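Local coordinates for protein D-isomer specific 2-hydroxyacid dehydrogenase NAD-binding (Xanthobacter autotrophicus, PDB 4XA8) that binds NADPH and probably works as an oxidoreductase interconverting D-2-hydroxy acids and 2-oxo acids, at residues 9-14 with 53-58; 72-77 with 93-98; 116-121 with 255-260; 199-204 with 229-234. All blocks are in the same frame, centred on the assembly; numbering follows the deposited sequence.

Contact 1: residues 9-14 with 53-58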
loop_
_atom_site.group_PDB
_atom_site.type_symbol
_atom_site.label_atom_id
_atom_site.label_comp_id
_atom_site.label_asym_id
_atom_site.label_seq_id
_atom_site.Cartn_x
_atom_site.Cartn_y
_atom_site.Cartn_z
ATOM N N ALA A 9 16.494 -26.844 -28.111
ATOM C CA ALA A 9 16.361 -26.575 -26.666
ATOM C C ALA A 9 16.263 -25.088 -26.354
ATOM O O ALA A 9 16.782 -24.228 -27.099
ATOM C CB ALA A 9 17.533 -27.182 -25.897
ATOM N N LEU A 10 15.565 -24.782 -25.264
ATOM C CA LEU A 10 15.578 -23.449 -24.698
ATOM C C LEU A 10 16.479 -23.396 -23.489
ATOM O O LEU A 10 16.391 -24.254 -22.608
ATOM C CB LEU A 10 14.170 -23.041 -24.256
ATOM C CG LEU A 10 14.083 -21.614 -23.710
ATOM C CD1 LEU A 10 12.737 -20.986 -24.052
ATOM C CD2 LEU A 10 14.341 -21.610 -22.200
ATOM N N VAL A 11 17.317 -22.363 -23.431
ATOM C CA VAL A 11 18.151 -22.083 -22.264
ATOM C C VAL A 11 17.628 -20.839 -21.534
ATOM O O VAL A 11 17.326 -19.830 -22.168
ATOM C CB VAL A 11 19.655 -21.885 -22.627
ATOM C CG1 VAL A 11 19.883 -20.619 -23.447
ATOM C CG2 VAL A 11 20.500 -21.796 -21.367
ATOM N N PHE A 12 17.564 -20.941 -20.215
ATOM C CA PHE A 12 17.123 -19.879 -19.325
ATOM C C PHE A 12 18.286 -19.343 -18.488
ATOM O O PHE A 12 19.046 -20.137 -17.855
ATOM C CB PHE A 12 16.134 -20.481 -18.312
ATOM C CG PHE A 12 15.588 -19.492 -17.316
ATOM C CD1 PHE A 12 16.250 -19.224 -16.139
ATOM C CD2 PHE A 12 14.385 -18.835 -17.566
ATOM C CE1 PHE A 12 15.705 -18.333 -15.204
ATOM C CE2 PHE A 12 13.865 -17.924 -16.650
ATOM C CZ PHE A 12 14.527 -17.704 -15.462
ATOM N N TYR A 13 18.408 -18.020 -18.436
ATOM C CA TYR A 13 19.328 -17.403 -17.496
ATOM C C TYR A 13 18.697 -16.179 -16.813
ATOM O O TYR A 13 18.288 -15.206 -17.471
ATOM C CB TYR A 13 20.665 -16.975 -18.139
ATOM C CG TYR A 13 21.612 -16.438 -17.096
ATOM C CD1 TYR A 13 21.538 -15.113 -16.688
ATOM C CD2 TYR A 13 22.544 -17.262 -16.470
ATOM C CE1 TYR A 13 22.360 -14.613 -15.690
ATOM C CE2 TYR A 13 23.389 -16.768 -15.476
ATOM C CZ TYR A 13 23.287 -15.438 -15.092
ATOM O OH TYR A 13 24.096 -14.905 -14.098
ATOM N N SER A 14 18.691 -16.193 -15.491
ATOM C CA SER A 14 18.426 -14.952 -14.747
ATOM C C SER A 14 18.889 -15.060 -13.288
ATOM O O SER A 14 18.662 -16.066 -12.660
ATOM C CB SER A 14 16.950 -14.593 -14.804
ATOM O OG SER A 14 16.684 -13.465 -13.961
ATOM N N ARG A 53 18.572 -23.434 -29.160
ATOM C CA ARG A 53 18.146 -22.555 -30.240
ATOM C C ARG A 53 17.383 -21.321 -29.765
ATOM O O ARG A 53 17.204 -20.364 -30.518
ATOM C CB ARG A 53 17.327 -23.360 -31.238
ATOM C CG ARG A 53 18.160 -24.430 -31.923
ATOM C CD ARG A 53 17.286 -25.367 -32.718
ATOM N NE ARG A 53 16.937 -24.820 -34.025
ATOM C CZ ARG A 53 16.179 -25.443 -34.926
ATOM N NH1 ARG A 53 15.666 -26.644 -34.670
ATOM N NH2 ARG A 53 15.916 -24.855 -36.086
ATOM N N TYR A 54 16.979 -21.328 -28.507
ATOM C CA TYR A 54 16.255 -20.204 -27.933
ATOM C C TYR A 54 16.886 -19.868 -26.588
ATOM O O TYR A 54 17.321 -20.773 -25.872
ATOM C CB TYR A 54 14.769 -20.569 -27.807
ATOM C CG TYR A 54 14.296 -21.568 -28.860
ATOM C CD1 TYR A 54 14.089 -21.183 -30.190
ATOM C CD2 TYR A 54 14.104 -22.908 -28.535
ATOM C CE1 TYR A 54 13.672 -22.095 -31.145
ATOM C CE2 TYR A 54 13.702 -23.835 -29.486
ATOM C CZ TYR A 54 13.492 -23.422 -30.784
ATOM O OH TYR A 54 13.103 -24.348 -31.712
ATOM N N ALA A 55 16.975 -18.572 -26.283
ATOM C CA ALA A 55 17.470 -18.081 -24.992
ATOM C C ALA A 55 16.480 -17.107 -24.347
ATOM O O ALA A 55 16.098 -16.106 -24.954
ATOM C CB ALA A 55 18.839 -17.423 -25.182
ATOM N N LEU A 56 16.057 -17.438 -23.127
ATOM C CA LEU A 56 15.211 -16.582 -22.308
ATOM C C LEU A 56 16.068 -16.071 -21.169
ATOM O O LEU A 56 16.507 -16.848 -20.329
ATOM C CB LEU A 56 14.026 -17.396 -21.776
ATOM C CG LEU A 56 13.087 -16.718 -20.772
ATOM C CD1 LEU A 56 12.431 -15.546 -21.458
ATOM C CD2 LEU A 56 12.065 -17.744 -20.289
ATOM N N VAL A 57 16.348 -14.775 -21.159
ATOM C CA VAL A 57 17.407 -14.257 -20.302
ATOM C C VAL A 57 17.124 -12.909 -19.646
ATOM O O VAL A 57 16.364 -12.071 -20.177
ATOM C CB VAL A 57 18.737 -14.088 -21.084
ATOM C CG1 VAL A 57 19.211 -15.379 -21.709
ATOM C CG2 VAL A 57 18.587 -13.011 -22.142
ATOM N N TRP A 58 17.782 -12.690 -18.501
ATOM C CA TRP A 58 17.944 -11.351 -17.938
ATOM C C TRP A 58 19.430 -11.083 -17.582
ATOM O O TRP A 58 20.041 -11.804 -16.789
ATOM C CB TRP A 58 17.044 -11.147 -16.724
ATOM C CG TRP A 58 17.102 -9.763 -16.164
ATOM C CD1 TRP A 58 17.881 -9.335 -15.120
ATOM C CD2 TRP A 58 16.395 -8.605 -16.632
ATOM N NE1 TRP A 58 17.661 -8.002 -14.879
ATOM C CE2 TRP A 58 16.770 -7.523 -15.802
ATOM C CE3 TRP A 58 15.488 -8.376 -17.677
ATOM C CZ2 TRP A 58 16.252 -6.227 -15.973
ATOM C CZ3 TRP A 58 14.973 -7.087 -17.848
ATOM C CH2 TRP A 58 15.358 -6.031 -17.000
#
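Leu-10 to Tyr-13 pair in parallel register with Tyr-54 to Val-57, two neighbouring strands in the sheet of a flavodoxin-like domain, which in D-2-hydroxyacid dehydrogenases is the substrate-binding one. The backbone does the bonding. At the start Ala-9 O takes two amides in its carbonyl plane, Arg-53 N at 2.8 Å and Tyr-54 N at 3.2 Å. Val-11 then donates to Tyr-54 O and accepts from Leu-56 N, and Tyr-13 repeats the pattern with Leu-56 O and Trp-58 N. CA-H...O contacts fill in between, such as Val-57 CA to Tyr-13 O at 3.1 Å.

Apolar contacts follow on both faces. Phe-12 and Leu-56 cross obliquely, with Leu-56 CD2 at the ring edge, 3.7 Å from Phe-12 CD2; the ring also meets Trp-22 and Leu-77. With only an alanine at Phe-12, a gap would probably open between Leu-56 CD2 and the Trp-22 ring. On the face of Val-11 and Ala-55, a chi1 of 67° wedges Val-11 CG1 between its own N and carbonyl carbon, which sets it 3.8 Å from Ala-55 CB.

Polar groups gather at the far end. Ser-14 OG, bonded to Asp-17, rests 3.6 Å from Trp-58 CB. The Tyr-13 ring, whose OH is held by Gly-41 N, turns its edge to a carbonyl, with Trp-58 O in the ring plane 3.6 Å from Tyr-13 CD1.

Contact 2: residues 72-77 with 93-98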
loop_
_atom_site.group_PDB
_atom_site.type_symbol
_atom_site.label_atom_id
_atom_site.label_comp_id
_atom_site.label_asym_id
_atom_site.label_seq_id
_atom_site.Cartn_x
_atom_site.Cartn_y
_atom_site.Cartn_z
ATOM N N LYS A 72 18.586 -18.995 -32.471
ATOM C CA LYS A 72 17.663 -18.447 -33.469
ATOM C C LYS A 72 16.772 -17.323 -32.941
ATOM O O LYS A 72 16.170 -16.584 -33.743
ATOM C CB LYS A 72 16.798 -19.590 -34.021
ATOM C CG LYS A 72 17.626 -20.685 -34.737
ATOM C CD LYS A 72 16.955 -21.203 -36.006
ATOM C CE LYS A 72 17.956 -21.935 -36.897
ATOM N NZ LYS A 72 17.698 -21.770 -38.356
ATOM N N LEU A 73 16.691 -17.213 -31.608
ATOM C CA LEU A 73 15.719 -16.376 -30.927
ATOM C C LEU A 73 16.203 -16.046 -29.514
ATOM O O LEU A 73 16.612 -16.940 -28.758
ATOM C CB LEU A 73 14.360 -17.108 -30.876
ATOM C CG LEU A 73 13.211 -16.409 -30.128
ATOM C CD1 LEU A 73 12.920 -15.067 -30.786
ATOM C CD2 LEU A 73 11.947 -17.271 -30.108
ATOM N N VAL A 74 16.194 -14.761 -29.168
ATOM C CA VAL A 74 16.380 -14.320 -27.786
ATOM C C VAL A 74 15.104 -13.687 -27.263
ATOM O O VAL A 74 14.409 -12.962 -27.996
ATOM C CB VAL A 74 17.532 -13.308 -27.665
ATOM C CG1 VAL A 74 17.619 -12.749 -26.247
ATOM C CG2 VAL A 74 18.817 -13.981 -28.035
ATOM N N ILE A 75 14.800 -13.983 -26.005
ATOM C CA ILE A 75 13.643 -13.430 -25.319
ATOM C C ILE A 75 14.131 -12.785 -24.020
ATOM O O ILE A 75 14.716 -13.447 -23.176
ATOM C CB ILE A 75 12.558 -14.494 -24.981
ATOM C CG1 ILE A 75 12.204 -15.377 -26.193
ATOM C CG2 ILE A 75 11.314 -13.792 -24.452
ATOM C CD1 ILE A 75 12.902 -16.730 -26.227
ATOM N N ASN A 76 13.917 -11.489 -23.883
ATOM C CA ASN A 76 14.351 -10.759 -22.711
ATOM C C ASN A 76 13.266 -10.830 -21.620
ATOM O O ASN A 76 12.096 -10.581 -21.892
ATOM C CB ASN A 76 14.662 -9.302 -23.105
ATOM C CG ASN A 76 15.420 -8.545 -22.030
ATOM O OD1 ASN A 76 14.968 -7.509 -21.553
ATOM N ND2 ASN A 76 16.550 -9.068 -21.625
ATOM N N LEU A 77 13.639 -11.170 -20.393
ATOM C CA LEU A 77 12.654 -11.378 -19.306
ATOM C C LEU A 77 12.072 -10.096 -18.708
ATOM O O LEU A 77 12.202 -9.850 -17.512
ATOM C CB LEU A 77 13.241 -12.207 -18.159
ATOM C CG LEU A 77 13.314 -13.706 -18.358
ATOM C CD1 LEU A 77 14.364 -14.368 -17.473
ATOM C CD2 LEU A 77 11.926 -14.276 -18.106
ATOM N N VAL A 93 20.158 -12.146 -34.570
ATOM C CA VAL A 93 18.870 -12.854 -34.515
ATOM C C VAL A 93 17.769 -11.989 -33.910
ATOM O O VAL A 93 18.053 -10.975 -33.270
ATOM C CB VAL A 93 18.953 -14.185 -33.706
ATOM C CG1 VAL A 93 20.070 -15.064 -34.244
ATOM C CG2 VAL A 93 19.129 -13.926 -32.218
ATOM N N PRO A 94 16.501 -12.394 -34.107
ATOM C CA PRO A 94 15.411 -11.678 -33.454
ATOM C C PRO A 94 15.530 -11.679 -31.917
ATOM O O PRO A 94 15.892 -12.701 -31.308
ATOM C CB PRO A 94 14.159 -12.449 -33.882
ATOM C CG PRO A 94 14.565 -13.265 -35.054
ATOM C CD PRO A 94 16.027 -13.525 -34.921
ATOM N N VAL A 95 15.232 -10.515 -31.344
ATOM C CA VAL A 95 15.207 -10.288 -29.919
ATOM C C VAL A 95 13.801 -9.833 -29.556
ATOM O O VAL A 95 13.282 -8.875 -30.125
ATOM C CB VAL A 95 16.238 -9.218 -29.515
ATOM C CG1 VAL A 95 16.244 -9.017 -28.001
ATOM C CG2 VAL A 95 17.616 -9.656 -29.993
ATOM N N THR A 96 13.176 -10.530 -28.628
ATOM C CA THR A 96 11.829 -10.206 -28.235
ATOM C C THR A 96 11.799 -9.832 -26.760
ATOM O O THR A 96 12.724 -10.165 -25.988
ATOM C CB THR A 96 10.893 -11.393 -28.482
ATOM O OG1 THR A 96 11.450 -12.563 -27.875
ATOM C CG2 THR A 96 10.695 -11.617 -29.969
ATOM N N ARG A 97 10.749 -9.114 -26.407
ATOM C CA ARG A 97 10.428 -8.819 -25.030
ATOM C C ARG A 97 9.085 -9.491 -24.746
ATOM O O ARG A 97 8.396 -9.956 -25.667
ATOM C CB ARG A 97 10.388 -7.308 -24.791
ATOM C CG ARG A 97 9.048 -6.656 -25.089
ATOM C CD ARG A 97 9.173 -5.163 -25.355
ATOM N NE ARG A 97 7.914 -4.666 -25.890
ATOM C CZ ARG A 97 7.482 -4.860 -27.140
ATOM N NH1 ARG A 97 8.206 -5.547 -28.024
ATOM N NH2 ARG A 97 6.312 -4.361 -27.520
ATOM N N LEU A 98 8.735 -9.580 -23.475
ATOM C CA LEU A 98 7.455 -10.123 -23.103
ATOM C C LEU A 98 6.429 -8.989 -23.148
ATOM O O LEU A 98 6.713 -7.848 -22.788
ATOM C CB LEU A 98 7.499 -10.742 -21.723
ATOM C CG LEU A 98 8.652 -11.719 -21.498
ATOM C CD1 LEU A 98 8.724 -12.039 -20.011
ATOM C CD2 LEU A 98 8.508 -12.957 -22.377
#
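The carbonyl of Val-74 is met from opposite faces of its plane by two donors of one residue, Thr-96 N at 2.8 Å from Val-74 O and Thr-96 OG1 at 3.0 Å from the same oxygen. The hydroxyl can double the backbone bond because chi1 of 52° tucks OG1 between its own N and carbonyl carbon. Val-95 CA adds a CA-H...O contact to Val-74 O. Of the ring of Pro-94, CD reaches Lys-72 O at 3.3 Å, while Pro-94 O accepts from Val-74 N almost in a straight line (177°). Asn-76 N closes the ladder on Thr-96 O.

Apolar groups pack about this polar seam. Ile-75 lies alongside Thr-96, pointing the same way, with Ile-75 CG1 3.4 Å from Thr-96 OG1. Leu-98 comes across Ile-75 at about a right angle, its CD2 3.6 Å from Ile-75 CG2, and also packs on Trp-22 and on Ile-297 of helix 290-306. At the other end Val-74 CG2 and Val-93 CG2 meet, again nearly at right angles.

Arg-97 leads its side chain away from strand 73-76. The pair forms the outer parallel edge of a flavodoxin-like sheet, and in Arg-97 the segment 93-98 carries an arginine of the NADPH site.

Contact 3: residues 116-121 with 255-260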
loop_
_atom_site.group_PDB
_atom_site.type_symbol
_atom_site.label_atom_id
_atom_site.label_comp_id
_atom_site.label_asym_id
_atom_site.label_seq_id
_atom_site.Cartn_x
_atom_site.Cartn_y
_atom_site.Cartn_z
ATOM N N LEU A 116 1.226 5.225 -0.879
ATOM C CA LEU A 116 0.362 5.248 0.338
ATOM C C LEU A 116 1.179 4.934 1.619
ATOM O O LEU A 116 0.965 5.524 2.694
ATOM C CB LEU A 116 -0.809 4.254 0.225
ATOM C CG LEU A 116 -1.895 4.575 -0.805
ATOM C CD1 LEU A 116 -2.837 3.398 -1.049
ATOM C CD2 LEU A 116 -2.622 5.770 -0.274
ATOM N N ARG A 117 2.138 4.046 1.459
ATOM C CA ARG A 117 2.968 3.646 2.570
ATOM C C ARG A 117 3.730 4.917 3.090
ATOM O O ARG A 117 3.787 5.159 4.293
ATOM C CB ARG A 117 3.885 2.517 2.141
ATOM C CG ARG A 117 5.000 2.094 3.066
ATOM C CD ARG A 117 5.823 0.879 2.577
ATOM N NE ARG A 117 6.748 0.583 3.670
ATOM C CZ ARG A 117 7.898 1.186 3.874
ATOM N NH1 ARG A 117 8.339 2.089 3.023
ATOM N NH2 ARG A 117 8.609 0.911 4.971
ATOM N N HIS A 118 4.286 5.729 2.204
ATOM C CA HIS A 118 4.946 6.978 2.619
ATOM C C HIS A 118 4.003 8.088 3.063
ATOM O O HIS A 118 4.278 8.783 4.040
ATOM C CB HIS A 118 5.884 7.479 1.508
ATOM C CG HIS A 118 7.088 6.613 1.336
ATOM N ND1 HIS A 118 8.048 6.481 2.318
ATOM C CD2 HIS A 118 7.461 5.789 0.332
ATOM C CE1 HIS A 118 8.977 5.636 1.908
ATOM N NE2 HIS A 118 8.647 5.219 0.703
ATOM N N ALA A 119 2.908 8.267 2.343
ATOM C CA ALA A 119 1.956 9.321 2.644
ATOM C C ALA A 119 1.316 9.084 4.019
ATOM O O ALA A 119 1.012 10.034 4.679
ATOM C CB ALA A 119 0.869 9.375 1.572
ATOM N N ARG A 120 1.073 7.826 4.419
ATOM C CA ARG A 120 0.508 7.566 5.757
ATOM C C ARG A 120 1.567 7.385 6.836
ATOM O O ARG A 120 1.222 7.099 7.965
ATOM C CB ARG A 120 -0.450 6.383 5.710
ATOM C CG ARG A 120 -1.596 6.530 4.706
ATOM C CD ARG A 120 -2.375 7.811 4.859
ATOM N NE ARG A 120 -2.759 8.022 6.241
ATOM C CZ ARG A 120 -3.872 7.560 6.832
ATOM N NH1 ARG A 120 -4.803 6.859 6.161
ATOM N NH2 ARG A 120 -4.060 7.843 8.127
ATOM N N ASP A 121 2.844 7.597 6.493
ATOM C CA ASP A 121 3.963 7.505 7.430
ATOM C C ASP A 121 4.106 6.114 8.014
ATOM O O ASP A 121 4.546 5.950 9.181
ATOM C CB ASP A 121 3.818 8.564 8.547
ATOM C CG ASP A 121 4.194 9.966 8.065
ATOM O OD1 ASP A 121 5.275 10.180 7.492
ATOM O OD2 ASP A 121 3.382 10.876 8.226
ATOM N N GLU A 255 13.084 9.186 3.667
ATOM C CA GLU A 255 12.808 7.765 3.529
ATOM C C GLU A 255 12.647 7.378 2.078
ATOM O O GLU A 255 12.402 8.223 1.226
ATOM C CB GLU A 255 11.561 7.333 4.385
ATOM C CG GLU A 255 10.405 8.276 4.355
ATOM C CD GLU A 255 9.238 7.913 5.301
ATOM O OE1 GLU A 255 8.149 7.608 4.771
ATOM O OE2 GLU A 255 9.384 7.945 6.557
ATOM N N ALA A 256 12.807 6.087 1.789
ATOM C CA ALA A 256 12.760 5.607 0.454
ATOM C C ALA A 256 12.253 4.181 0.379
ATOM O O ALA A 256 12.315 3.399 1.368
ATOM C CB ALA A 256 14.162 5.682 -0.182
ATOM N N THR A 257 11.736 3.881 -0.814
ATOM C CA THR A 257 11.301 2.568 -1.216
ATOM C C THR A 257 11.956 2.325 -2.599
ATOM O O THR A 257 11.716 3.057 -3.576
ATOM C CB THR A 257 9.757 2.367 -1.240
ATOM O OG1 THR A 257 9.175 2.643 0.063
ATOM C CG2 THR A 257 9.405 0.972 -1.672
ATOM N N LEU A 258 12.807 1.294 -2.657
ATOM C CA LEU A 258 13.690 1.065 -3.813
ATOM C C LEU A 258 13.477 -0.366 -4.271
ATOM O O LEU A 258 13.681 -1.302 -3.491
ATOM C CB LEU A 258 15.152 1.306 -3.430
ATOM C CG LEU A 258 15.480 2.675 -2.835
ATOM C CD1 LEU A 258 16.916 2.631 -2.357
ATOM C CD2 LEU A 258 15.232 3.803 -3.835
ATOM N N ASP A 259 13.002 -0.521 -5.510
ATOM C CA ASP A 259 12.703 -1.832 -6.115
ATOM C C ASP A 259 13.737 -2.301 -7.151
ATOM O O ASP A 259 13.634 -3.418 -7.666
ATOM C CB ASP A 259 11.331 -1.779 -6.829
ATOM C CG ASP A 259 10.798 -3.135 -7.195
ATOM O OD1 ASP A 259 10.779 -4.024 -6.334
ATOM O OD2 ASP A 259 10.337 -3.316 -8.349
ATOM N N VAL A 260 14.687 -1.431 -7.478
ATOM C CA VAL A 260 15.645 -1.628 -8.536
ATOM C C VAL A 260 16.987 -0.965 -8.120
ATOM O O VAL A 260 16.989 0.005 -7.345
ATOM C CB VAL A 260 15.190 -0.984 -9.849
ATOM C CG1 VAL A 260 13.886 -1.578 -10.378
ATOM C CG2 VAL A 260 15.001 0.538 -9.651
HETATM O O HOH W 1 10.718 3.210 3.630
HETATM O O HOH W 2 7.149 7.853 8.200
#
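His-118 is gripped at both ring nitrogens by strand 253-258. ND1 donates to Glu-255 OE1 at 2.7 Å and nearly straight (173°), the oxygen lying in the ring plane although ring and carboxylate are turned 55° apart; the bond uses the anti side of the carboxylate, tilted 23° from its plane. NE2 hydrogen-bonds Thr-257 OG1 at 2.7 Å by a more bent path. A leucine in place of His-118 would probably cost Glu-255 OE1 its ring N-H donor and Thr-257 OG1 its ring-nitrogen partner.

Two waters form the next shell. One accepts from Arg-117 NH1 at 2.7 Å and donates to Ala-256 O; the other donates to both Glu-255 OE2 and Asp-121 OD1. The Arg-117 chain, extended from CG to NE, carries NH1 to the strand, and a salt bridge from NH2 to Glu-126 steadies its guanidinium.

Further out, a Schellman motif ends helix 103-119, with Asp-121 as the C-prime residue and its N bonded to His-118 O at 3.1 Å. That helix end sits near the dimer partner, Phe-113 of the second subunit packing on Arg-117.

Lys-229 makes salt bridges to Glu-255 OE1 and Asp-121 OD1 and bonds His-118 O. Its positive charge is likely to offset these two carboxylates and the helix C-terminus, while the ND1-H...OE1 bond and Thr-257 at NE2 probably hold the imidazole in one orientation.

Contact 4: residues 199-204 with 229-234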
loop_
_atom_site.group_PDB
_atom_site.type_symbol
_atom_site.label_atom_id
_atom_site.label_comp_id
_atom_site.label_asym_id
_atom_site.label_seq_id
_atom_site.Cartn_x
_atom_site.Cartn_y
_atom_site.Cartn_z
ATOM N N SER A 199 7.625 18.474 -5.095
ATOM C CA SER A 199 7.226 17.065 -4.869
ATOM C C SER A 199 7.680 16.593 -3.478
ATOM O O SER A 199 8.873 16.351 -3.248
ATOM C CB SER A 199 7.851 16.155 -5.916
ATOM O OG SER A 199 7.380 16.444 -7.227
ATOM N N GLU A 200 6.734 16.393 -2.575
ATOM C CA GLU A 200 7.010 15.795 -1.277
ATOM C C GLU A 200 7.355 14.311 -1.360
ATOM O O GLU A 200 8.209 13.838 -0.624
ATOM C CB GLU A 200 5.809 15.968 -0.324
ATOM C CG GLU A 200 6.136 15.469 1.059
ATOM C CD GLU A 200 5.002 15.612 2.073
ATOM O OE1 GLU A 200 4.125 16.498 1.936
ATOM O OE2 GLU A 200 5.004 14.824 3.017
ATOM N N ILE A 201 6.659 13.585 -2.231
ATOM C CA ILE A 201 6.957 12.182 -2.545
ATOM C C ILE A 201 7.273 12.143 -4.011
ATOM O O ILE A 201 6.506 12.710 -4.843
ATOM C CB ILE A 201 5.750 11.268 -2.247
ATOM C CG1 ILE A 201 5.359 11.372 -0.769
ATOM C CG2 ILE A 201 6.033 9.826 -2.576
ATOM C CD1 ILE A 201 4.023 10.792 -0.431
ATOM N N VAL A 202 8.371 11.483 -4.393
ATOM C CA VAL A 202 8.671 11.420 -5.826
ATOM C C VAL A 202 8.764 9.952 -6.261
ATOM O O VAL A 202 9.263 9.099 -5.514
ATOM C CB VAL A 202 9.942 12.253 -6.211
ATOM C CG1 VAL A 202 11.170 11.655 -5.590
ATOM C CG2 VAL A 202 10.159 12.321 -7.714
ATOM N N VAL A 203 8.187 9.643 -7.436
ATOM C CA VAL A 203 8.208 8.237 -8.000
ATOM C C VAL A 203 8.990 8.239 -9.291
ATOM O O VAL A 203 8.580 8.849 -10.299
ATOM C CB VAL A 203 6.812 7.630 -8.231
ATOM C CG1 VAL A 203 6.927 6.155 -8.534
ATOM C CG2 VAL A 203 5.894 7.853 -7.046
ATOM N N VAL A 204 10.130 7.572 -9.294
ATOM C CA VAL A 204 10.918 7.450 -10.539
ATOM C C VAL A 204 10.366 6.313 -11.427
ATOM O O VAL A 204 10.406 5.121 -11.045
ATOM C CB VAL A 204 12.383 7.120 -10.262
ATOM C CG1 VAL A 204 13.175 7.123 -11.582
ATOM C CG2 VAL A 204 12.991 8.127 -9.298
ATOM N N LYS A 229 10.349 12.091 0.264
ATOM C CA LYS A 229 10.245 10.629 0.232
ATOM C C LYS A 229 10.404 10.124 -1.222
ATOM O O LYS A 229 9.772 10.635 -2.126
ATOM C CB LYS A 229 8.924 10.217 0.851
ATOM C CG LYS A 229 8.850 10.786 2.288
ATOM C CD LYS A 229 7.474 10.992 2.821
ATOM C CE LYS A 229 7.472 11.266 4.334
ATOM N NZ LYS A 229 6.553 10.262 5.003
ATOM N N PHE A 230 11.287 9.142 -1.413
ATOM C CA PHE A 230 11.791 8.759 -2.743
ATOM C C PHE A 230 11.457 7.285 -3.046
ATOM O O PHE A 230 11.773 6.394 -2.256
ATOM C CB PHE A 230 13.293 8.982 -2.719
ATOM C CG PHE A 230 13.970 8.847 -4.043
ATOM C CD1 PHE A 230 14.454 7.612 -4.454
ATOM C CD2 PHE A 230 14.168 9.944 -4.867
ATOM C CE1 PHE A 230 15.102 7.462 -5.658
ATOM C CE2 PHE A 230 14.846 9.801 -6.080
ATOM C CZ PHE A 230 15.304 8.563 -6.467
ATOM N N ILE A 231 10.812 7.034 -4.192
ATOM C CA ILE A 231 10.408 5.715 -4.621
ATOM C C ILE A 231 11.037 5.467 -6.011
ATOM O O ILE A 231 10.850 6.289 -6.919
ATOM C CB ILE A 231 8.903 5.626 -4.765
ATOM C CG1 ILE A 231 8.245 5.812 -3.402
ATOM C CG2 ILE A 231 8.469 4.291 -5.385
ATOM C CD1 ILE A 231 6.797 6.187 -3.512
ATOM N N ASN A 232 11.766 4.358 -6.166
ATOM C CA ASN A 232 12.387 4.005 -7.494
ATOM C C ASN A 232 11.885 2.677 -7.983
ATOM O O ASN A 232 12.142 1.652 -7.338
ATOM C CB ASN A 232 13.881 3.949 -7.430
ATOM C CG ASN A 232 14.508 3.922 -8.815
ATOM O OD1 ASN A 232 13.818 4.110 -9.819
ATOM N ND2 ASN A 232 15.803 3.660 -8.866
ATOM N N VAL A 233 11.119 2.698 -9.087
ATOM C CA VAL A 233 10.616 1.479 -9.716
ATOM C C VAL A 233 11.059 1.419 -11.196
ATOM O O VAL A 233 10.567 0.582 -11.934
ATOM C CB VAL A 233 9.082 1.327 -9.614
ATOM C CG1 VAL A 233 8.659 1.130 -8.127
ATOM C CG2 VAL A 233 8.364 2.543 -10.178
ATOM N N ALA A 234 11.988 2.253 -11.623
ATOM C CA ALA A 234 12.375 2.289 -13.044
ATOM C C ALA A 234 13.537 1.336 -13.245
ATOM O O ALA A 234 13.351 0.196 -13.580
ATOM C CB ALA A 234 12.780 3.679 -13.463
HETATM O O HOH W 3 4.545 12.107 3.149
#
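Val-204 and Phe-230 meet on one face of the sheet, Val-204 CG2 lying 3.7 Å from Phe-230 CZ. The ring stands with CG opposite its backbone N (chi1 -171°), alongside Val-202, whose CG1 is 3.5 Å from Phe-230 CD2. Val-202 reaches it by holding CG1 between its own N and carbonyl carbon, chi1 66°. On the other face Ile-231 sends CD1 to Ile-201 CG2 at 3.8 Å and lays CG2 beside Val-203 CG1; helix 103-119 covers this layer through Val-115.

Lys-229 crosses Ile-201 with its aliphatic part, then bends at its last torsion, NZ leading to salt bridges outside the two strands, Asp-121 among them. The Glu-200 carboxylate, salt-bridged to Arg-140, keeps OE2 5.2 Å from Lys-229 NZ.

Between the two faces runs a parallel ladder from Lys-229 N on Glu-200 O to Val-204 N on Ile-231 O, closed by Val-233 N on Val-204 O at 3.2 Å. Asn-232 OD1 accepts from Ala-234 N, an Asx turn with the donor above the carbonyl plane, and this OD1 lies 3.4 Å from Val-204 CB.

These two strands form a beta-alpha-beta unit with helix 218-223 in the Rossmann-type domain, Val-233 and Ala-234 contributing to the NADPH site just beyond.

From the N terminus, contact 1 closes a loop holding helix 19-29 and strand 34-37. Contact 2 follows in series around a short loop, partly unmodelled; strands 52-57 and 73-76 are neighbours, Ala-55 O bonding Ile-75 N, so the two contacts lie in one five-stranded parallel sheet, with strand 34-37 beyond strand 9-13. Strand 95-97 then leads to helix 103-119 and the other domain, where contact 3 spans 133 residues from that helix to strand 253-258. Contact 4 falls wholly within that span, closing the beta-alpha-beta connection through helix 218-223, and touches contact 3 through Lys-229. Centres of contacts 1 and 3 are about 34 Å apart, on opposite sides of the chain's centre.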